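Local coordinates for protein Bd0816 (PDB 5CER) that probably acts as a serine-type D-Ala-D-Ala carboxypeptidase of the peptidase S13 family, cleaving the terminal D-alanine of peptidoglycan stem peptides, at residues Y278-S283 with Y289-V294. The protein carries 2 engineered substitutions. Sequence-based numbering, arbitrary orientation.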
loop_
_atom_site.group_PDB
_atom_site.type_symbol
_atom_site.label_atom_id
_atom_site.label_comp_id
_atom_site.label_asym_id
_atom_site.label_seq_id
_atom_site.Cartn_x
_atom_site.Cartn_y
_atom_site.Cartn_z
ATOM N N TYR A 278 -2.974 -7.314 -18.959
ATOM C CA TYR A 278 -3.093 -6.962 -20.372
ATOM C C TYR A 278 -4.422 -6.243 -20.637
ATOM O O TYR A 278 -4.466 -5.190 -21.294
ATOM C CB TYR A 278 -2.950 -8.192 -21.250
ATOM C CG TYR A 278 -3.268 -7.999 -22.722
ATOM C CD1 TYR A 278 -4.571 -8.203 -23.183
ATOM C CD2 TYR A 278 -2.276 -7.673 -23.638
ATOM C CE1 TYR A 278 -4.901 -8.042 -24.497
ATOM C CE2 TYR A 278 -2.566 -7.533 -24.975
ATOM C CZ TYR A 278 -3.900 -7.698 -25.411
ATOM O OH TYR A 278 -4.254 -7.515 -26.746
ATOM N N THR A 279 -5.499 -6.788 -20.115
ATOM C CA THR A 279 -6.835 -6.223 -20.359
ATOM C C THR A 279 -7.013 -4.847 -19.690
ATOM O O THR A 279 -7.635 -3.961 -20.264
ATOM C CB THR A 279 -7.915 -7.218 -19.841
ATOM O OG1 THR A 279 -7.539 -8.534 -20.247
ATOM C CG2 THR A 279 -9.325 -6.906 -20.306
ATOM N N LEU A 280 -6.436 -4.693 -18.492
ATOM C CA LEU A 280 -6.513 -3.426 -17.755
ATOM C C LEU A 280 -5.762 -2.327 -18.523
ATOM O O LEU A 280 -6.296 -1.233 -18.710
ATOM C CB LEU A 280 -5.935 -3.579 -16.339
ATOM C CG LEU A 280 -5.720 -2.298 -15.512
ATOM C CD1 LEU A 280 -7.002 -1.519 -15.357
ATOM C CD2 LEU A 280 -5.188 -2.668 -14.142
ATOM N N ASN A 281 -4.557 -2.660 -18.992
ATOM C CA ASN A 281 -3.777 -1.788 -19.845
ATOM C C ASN A 281 -4.502 -1.389 -21.147
ATOM O O ASN A 281 -4.477 -0.219 -21.522
ATOM C CB ASN A 281 -2.415 -2.431 -20.175
ATOM C CG ASN A 281 -1.471 -1.480 -20.879
ATOM O OD1 ASN A 281 -1.272 -1.544 -22.110
ATOM N ND2 ASN A 281 -0.985 -0.515 -20.149
ATOM N N LYS A 282 -5.138 -2.328 -21.822
ATOM C CA LYS A 282 -5.881 -2.025 -23.064
ATOM C C LYS A 282 -7.013 -1.091 -22.802
ATOM O O LYS A 282 -7.279 -0.161 -23.556
ATOM C CB LYS A 282 -6.471 -3.323 -23.720
ATOM C CG LYS A 282 -5.909 -3.759 -25.074
ATOM C CD LYS A 282 -4.411 -3.443 -25.202
ATOM C CE LYS A 282 -3.784 -3.957 -26.480
ATOM N NZ LYS A 282 -2.548 -3.163 -26.802
ATOM N N SER A 283 -7.703 -1.353 -21.715
ATOM C CA SER A 283 -8.823 -0.524 -21.307
ATOM C C SER A 283 -8.395 0.941 -21.125
ATOM O O SER A 283 -8.981 1.869 -21.676
ATOM C CB SER A 283 -9.431 -1.101 -20.034
ATOM O OG SER A 283 -10.756 -0.684 -19.913
ATOM N N TYR A 289 -5.323 6.775 -21.156
ATOM C CA TYR A 289 -4.563 6.636 -19.922
ATOM C C TYR A 289 -3.493 5.554 -20.032
ATOM O O TYR A 289 -3.270 4.950 -21.082
ATOM C CB TYR A 289 -5.530 6.371 -18.762
ATOM C CG TYR A 289 -6.447 7.531 -18.511
ATOM C CD1 TYR A 289 -5.971 8.717 -17.945
ATOM C CD2 TYR A 289 -7.803 7.463 -18.849
ATOM C CE1 TYR A 289 -6.811 9.795 -17.730
ATOM C CE2 TYR A 289 -8.644 8.560 -18.643
ATOM C CZ TYR A 289 -8.138 9.692 -18.081
ATOM O OH TYR A 289 -8.960 10.716 -17.873
ATOM N N LYS A 290 -2.813 5.351 -18.928
ATOM C CA LYS A 290 -1.732 4.380 -18.817
ATOM C C LYS A 290 -1.875 3.604 -17.540
ATOM O O LYS A 290 -2.639 3.984 -16.634
ATOM C CB LYS A 290 -0.365 5.117 -18.828
ATOM C CG LYS A 290 0.016 5.636 -20.205
ATOM C CD LYS A 290 1.383 6.301 -20.212
ATOM C CE LYS A 290 1.319 7.719 -19.651
ATOM N NZ LYS A 290 2.630 8.426 -19.738
ATOM N N LEU A 291 -1.132 2.514 -17.438
ATOM C CA LEU A 291 -1.195 1.670 -16.248
ATOM C C LEU A 291 -0.766 2.447 -14.969
ATOM O O LEU A 291 -1.261 2.168 -13.872
ATOM C CB LEU A 291 -0.331 0.420 -16.456
ATOM C CG LEU A 291 -0.546 -0.737 -15.487
ATOM C CD1 LEU A 291 -1.976 -1.274 -15.592
ATOM C CD2 LEU A 291 0.464 -1.824 -15.761
ATOM N N SER A 292 0.150 3.397 -15.133
ATOM C CA SER A 292 0.626 4.227 -14.045
ATOM C C SER A 292 -0.412 5.198 -13.493
ATOM O O SER A 292 -0.143 5.837 -12.474
ATOM C CB SER A 292 1.866 5.008 -14.491
ATOM O OG SER A 292 1.639 5.645 -15.717
ATOM N N ASP A 293 -1.536 5.360 -14.171
ATOM C CA ASP A 293 -2.624 6.159 -13.641
ATOM C C ASP A 293 -3.460 5.469 -12.585
ATOM O O ASP A 293 -4.260 6.124 -11.908
ATOM C CB ASP A 293 -3.535 6.648 -14.783
ATOM C CG ASP A 293 -2.844 7.651 -15.673
ATOM O OD1 ASP A 293 -2.211 8.565 -15.139
ATOM O OD2 ASP A 293 -2.890 7.529 -16.921
ATOM N N VAL A 294 -3.327 4.149 -12.447
ATOM C CA VAL A 294 -4.004 3.397 -11.378
ATOM C C VAL A 294 -3.082 2.557 -10.486
ATOM O O VAL A 294 -3.478 2.191 -9.399
ATOM C CB VAL A 294 -5.172 2.540 -11.947
ATOM C CG1 VAL A 294 -6.179 3.403 -12.658
ATOM C CG2 VAL A 294 -4.686 1.463 -12.895
#
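Leu280 and Leu291 meet methyl to methyl, with Leu280 CD2 3.8 Å from Leu291 CD1, and their side chains cross at about a right angle. The same methyl of Leu291 also rests against the branch carbon of Leu280, CD1 lying 3.9 Å from CG, so one branch of Leu291 accounts for the touch between the two leucines. It gets there because CG of Leu291 stands anti to the backbone N (chi1 -165°), which swings CG and its CD1 methyl to the helix although the CB bond itself does not aim at it. Leu280, by contrast, points its CB toward the following turn. Its CD2 faces both Leu291 and Val294, the latter more loosely, with CG2 4.3 Å away. Asn281, one residue on along the helix, lays the end of its side chain across Leu291 near CB, at roughly a right angle, so that it and Leu280 both pack on Leu291. Asp293 ties the turn 291-293 to the residue before it: Lys290 N donates to Asp293 OD2 at 3.0 Å, meeting the anti side of the carboxylate and 25° out of its plane, while Asp293 N returns a bond to Lys290 O. OD2 also lies in plane at the edge of the Tyr289 ring. The contact folds the loop after helix 270-286 back onto that helix, just before strand 296-297, an outermost strand, within this chain, of the six-stranded antiparallel sheet. This sheet with its flanking helices is consistent with the beta-lactamase-like fold of the S13 family. Lys208 and Asn211 of helix 203-213 anchor the loop at Ser292 O and Val294 O. Helix 35-47 packs Val37 and Ile44 on Leu280 and Thr40 on Val294, and Tyr342 of strand 339-348 touches Asn281.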